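Local coordinates for lovastatin nonaketide synthase, polyketide synthase component (Aspergillus terreus, PDB 7CPX), which builds the dihydromonacolin L nonaketide of the lovastatin pathway from malonyl-CoA, working as a homodimeric megasynthase together with the partner protein lovC, at residues A[1879-1890]-A[2059-2069]. The protein carries 2 engineered substitutions. Sequence-based numbering, arbitrary orientation.
Sequences HALRVQALGFFY and YRAADLFTDTV. Engineered in segment 1879-1890: Q1884 (natural residue Gly), A1885 (natural residue Gln).
F1888, V2069 and T2066 bury the most surface where the β-hairpin of 1879-1890 meets the chain of 2059-2069. With CG anti to its carbonyl carbon (chi1 -71°), F1888 lays its ring alongside the 2062-2066 backbone. The backbone N of F2065 lies at the ring's edge, and CZ comes to 3.6 Å from the carbonyl O of D2063, obliquely. R1882 covers one face, its CB offset toward the rim. The T2066 side chain crosses that of F1888 at about a right angle; chi1 of -167° leaves CG2 between backbone N and carbonyl carbon. V2069 closes the other end: its CG2 sits 3.5 Å from A1880 CB and 4.1 Å from F1888 CB, while the Y1890 side chain slides past in the opposite direction, one ring face carrying A1880 CB over its centre.

Register is set by the antiparallel hydrogen-bonded pair A1880-T2066, with A1880 N to T2066 O at 2.7 Å and T2066 N to A1880 O at 2.9 Å. R1882 N to L2064 O adds a third bond at 3.1 Å, its donor 44° out of the carbonyl plane. On the reverse face L1881 and F2065 lie side by side (CG to CE2 3.5 Å), and helix 1935-1953 backs both.

Leaving the last strand of a five-stranded parallel sheet, the chain thus returns to the hairpin's sheet, consistent with an enoylreductase-like fold. G2055 of the second subunit packs on R1882 and F1888, so this edge of the contact is part of the dimer interface. Directional specificity across the contact therefore comes from the backbone, the side chains adding mainly van der Waals contact.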
# COMPACT_ATOMS: atom_id res chain seq x y z
N HIS A 1879 -37.37 7.50 22.13
CA HIS A 1879 -37.49 7.00 20.77
C HIS A 1879 -38.96 6.92 20.36
O HIS A 1879 -39.81 6.51 21.16
CB HIS A 1879 -36.84 5.62 20.64
CG HIS A 1879 -35.61 5.47 21.47
ND1 HIS A 1879 -34.38 5.98 21.09
CD2 HIS A 1879 -35.40 4.87 22.67
CE1 HIS A 1879 -33.48 5.69 22.01
NE2 HIS A 1879 -34.07 5.02 22.98
N ALA A 1880 -39.24 7.31 19.12
CA ALA A 1880 -40.59 7.22 18.59
C ALA A 1880 -40.89 5.78 18.19
O ALA A 1880 -40.06 5.11 17.56
CB ALA A 1880 -40.76 8.14 17.39
N LEU A 1881 -42.08 5.30 18.54
CA LEU A 1881 -42.49 3.94 18.26
C LEU A 1881 -43.51 3.91 17.14
O LEU A 1881 -44.47 4.69 17.13
CB LEU A 1881 -43.08 3.28 19.51
CG LEU A 1881 -42.05 2.78 20.53
CD1 LEU A 1881 -41.31 3.94 21.16
CD2 LEU A 1881 -42.74 1.94 21.59
N ARG A 1882 -43.30 3.01 16.18
CA ARG A 1882 -44.25 2.83 15.10
C ARG A 1882 -45.58 2.32 15.66
O ARG A 1882 -45.61 1.48 16.56
CB ARG A 1882 -43.70 1.85 14.07
CG ARG A 1882 -44.53 1.73 12.80
CD ARG A 1882 -43.97 0.66 11.89
NE ARG A 1882 -44.71 0.56 10.64
CZ ARG A 1882 -44.48 -0.36 9.70
NH1 ARG A 1882 -43.54 -1.27 9.85
NH2 ARG A 1882 -45.22 -0.35 8.60
N VAL A 1883 -46.68 2.84 15.12
CA VAL A 1883 -48.01 2.56 15.63
C VAL A 1883 -48.89 2.11 14.46
O VAL A 1883 -49.31 2.94 13.65
CB VAL A 1883 -48.62 3.78 16.34
CG1 VAL A 1883 -50.10 3.57 16.58
CG2 VAL A 1883 -47.89 4.03 17.64
N GLN A 1884 -49.15 0.81 14.39
CA GLN A 1884 -50.06 0.21 13.41
C GLN A 1884 -49.95 0.89 12.04
O GLN A 1884 -50.94 1.25 11.41
CB GLN A 1884 -51.50 0.25 13.91
CG GLN A 1884 -52.02 1.64 14.24
CD GLN A 1884 -53.52 1.76 14.05
OE1 GLN A 1884 -54.27 2.00 15.00
NE2 GLN A 1884 -53.97 1.60 12.81
N ALA A 1885 -48.70 1.08 11.60
CA ALA A 1885 -48.43 1.62 10.27
C ALA A 1885 -48.93 3.05 10.11
O ALA A 1885 -48.85 3.61 9.01
CB ALA A 1885 -49.05 0.72 9.20
N LEU A 1886 -49.45 3.65 11.18
CA LEU A 1886 -49.87 5.05 11.10
C LEU A 1886 -48.68 5.99 11.06
O LEU A 1886 -48.78 7.09 10.50
CB LEU A 1886 -50.78 5.39 12.28
CG LEU A 1886 -52.17 4.76 12.28
CD1 LEU A 1886 -52.86 5.03 13.61
CD2 LEU A 1886 -53.01 5.28 11.13
N GLY A 1887 -47.57 5.59 11.65
CA GLY A 1887 -46.39 6.42 11.73
C GLY A 1887 -45.65 6.14 13.02
O GLY A 1887 -45.96 5.18 13.72
N PHE A 1888 -44.69 7.00 13.32
CA PHE A 1888 -43.88 6.89 14.52
C PHE A 1888 -44.27 7.99 15.49
O PHE A 1888 -44.29 9.17 15.13
CB PHE A 1888 -42.39 6.98 14.19
CG PHE A 1888 -41.86 5.78 13.47
CD1 PHE A 1888 -42.05 5.63 12.11
CD2 PHE A 1888 -41.16 4.80 14.15
CE1 PHE A 1888 -41.56 4.52 11.45
CE2 PHE A 1888 -40.66 3.69 13.49
CZ PHE A 1888 -40.87 3.55 12.14
N PHE A 1889 -44.59 7.60 16.72
CA PHE A 1889 -45.02 8.52 17.76
C PHE A 1889 -44.23 8.26 19.03
O PHE A 1889 -43.97 7.10 19.38
CB PHE A 1889 -46.51 8.38 18.04
CG PHE A 1889 -47.37 8.47 16.81
CD1 PHE A 1889 -47.61 7.35 16.04
CD2 PHE A 1889 -47.94 9.67 16.44
CE1 PHE A 1889 -48.40 7.43 14.91
CE2 PHE A 1889 -48.73 9.76 15.31
CZ PHE A 1889 -48.96 8.63 14.54
N TYR A 1890 -43.85 9.33 19.72
CA TYR A 1890 -43.15 9.22 20.99
C TYR A 1890 -44.16 9.04 22.10
O TYR A 1890 -45.09 9.84 22.23
CB TYR A 1890 -42.30 10.47 21.25
CG TYR A 1890 -41.23 10.73 20.22
CD1 TYR A 1890 -39.97 10.16 20.35
CD2 TYR A 1890 -41.46 11.56 19.14
CE1 TYR A 1890 -38.97 10.40 19.43
CE2 TYR A 1890 -40.47 11.82 18.21
CZ TYR A 1890 -39.23 11.23 18.36
OH TYR A 1890 -38.24 11.48 17.43
N TYR A 2059 -38.22 -7.40 10.45
CA TYR A 2059 -38.43 -6.06 10.98
C TYR A 2059 -37.31 -5.76 11.97
O TYR A 2059 -37.15 -6.48 12.96
CB TYR A 2059 -39.79 -5.93 11.66
CG TYR A 2059 -40.96 -6.21 10.74
CD1 TYR A 2059 -41.46 -7.49 10.59
CD2 TYR A 2059 -41.55 -5.18 10.01
CE1 TYR A 2059 -42.52 -7.74 9.74
CE2 TYR A 2059 -42.61 -5.42 9.17
CZ TYR A 2059 -43.09 -6.71 9.03
OH TYR A 2059 -44.15 -6.96 8.19
N ARG A 2060 -36.55 -4.70 11.70
CA ARG A 2060 -35.45 -4.31 12.56
C ARG A 2060 -35.93 -3.31 13.61
O ARG A 2060 -37.07 -2.84 13.59
CB ARG A 2060 -34.31 -3.70 11.74
CG ARG A 2060 -33.59 -4.70 10.85
CD ARG A 2060 -32.45 -4.03 10.08
NE ARG A 2060 -31.62 -5.00 9.38
CZ ARG A 2060 -31.89 -5.48 8.17
NH1 ARG A 2060 -32.97 -5.12 7.50
NH2 ARG A 2060 -31.05 -6.36 7.63
N ALA A 2061 -35.03 -3.00 14.55
CA ALA A 2061 -35.36 -2.02 15.58
C ALA A 2061 -35.71 -0.67 14.96
O ALA A 2061 -36.57 0.05 15.48
CB ALA A 2061 -34.19 -1.87 16.55
N ALA A 2062 -35.06 -0.32 13.85
CA ALA A 2062 -35.39 0.92 13.16
C ALA A 2062 -36.81 0.92 12.64
O ALA A 2062 -37.40 1.99 12.47
CB ALA A 2062 -34.41 1.16 12.01
N ASP A 2063 -37.38 -0.26 12.38
CA ASP A 2063 -38.75 -0.35 11.90
C ASP A 2063 -39.78 -0.18 13.01
O ASP A 2063 -40.96 0.04 12.71
CB ASP A 2063 -38.97 -1.70 11.20
CG ASP A 2063 -38.03 -1.91 10.04
OD1 ASP A 2063 -37.64 -0.91 9.39
OD2 ASP A 2063 -37.67 -3.07 9.77
N LEU A 2064 -39.37 -0.29 14.27
CA LEU A 2064 -40.26 -0.09 15.41
C LEU A 2064 -39.82 1.03 16.34
O LEU A 2064 -40.66 1.55 17.08
CB LEU A 2064 -40.39 -1.38 16.23
CG LEU A 2064 -41.08 -2.55 15.53
CD1 LEU A 2064 -40.10 -3.34 14.67
CD2 LEU A 2064 -41.74 -3.46 16.56
N PHE A 2065 -38.55 1.42 16.32
CA PHE A 2065 -38.05 2.52 17.13
C PHE A 2065 -37.20 3.42 16.25
O PHE A 2065 -36.38 2.94 15.46
CB PHE A 2065 -37.22 2.02 18.32
CG PHE A 2065 -38.00 1.14 19.27
CD1 PHE A 2065 -38.21 -0.20 18.98
CD2 PHE A 2065 -38.51 1.66 20.44
CE1 PHE A 2065 -38.92 -1.00 19.85
CE2 PHE A 2065 -39.22 0.86 21.32
CZ PHE A 2065 -39.42 -0.47 21.02
N THR A 2066 -37.39 4.73 16.39
CA THR A 2066 -36.66 5.69 15.57
C THR A 2066 -36.57 7.01 16.31
O THR A 2066 -37.29 7.25 17.28
CB THR A 2066 -37.32 5.89 14.21
OG1 THR A 2066 -36.42 6.57 13.33
CG2 THR A 2066 -38.60 6.70 14.35
N ASP A 2067 -35.67 7.87 15.84
CA ASP A 2067 -35.47 9.20 16.39
C ASP A 2067 -36.07 10.30 15.54
O ASP A 2067 -35.92 11.48 15.87
CB ASP A 2067 -33.97 9.46 16.58
CG ASP A 2067 -33.21 9.41 15.27
OD1 ASP A 2067 -33.57 8.59 14.40
OD2 ASP A 2067 -32.25 10.19 15.11
N THR A 2068 -36.76 9.95 14.45
CA THR A 2068 -37.30 10.93 13.52
C THR A 2068 -38.78 10.64 13.27
O THR A 2068 -39.17 9.49 13.09
CB THR A 2068 -36.55 10.91 12.18
OG1 THR A 2068 -35.17 11.21 12.41
CG2 THR A 2068 -37.14 11.93 11.22
N VAL A 2069 -39.58 11.70 13.27
CA VAL A 2069 -41.00 11.60 12.96
C VAL A 2069 -41.34 12.55 11.82
O VAL A 2069 -42.32 12.33 11.09
CB VAL A 2069 -41.86 11.90 14.20
CG1 VAL A 2069 -43.34 11.90 13.85
CG2 VAL A 2069 -41.57 10.89 15.30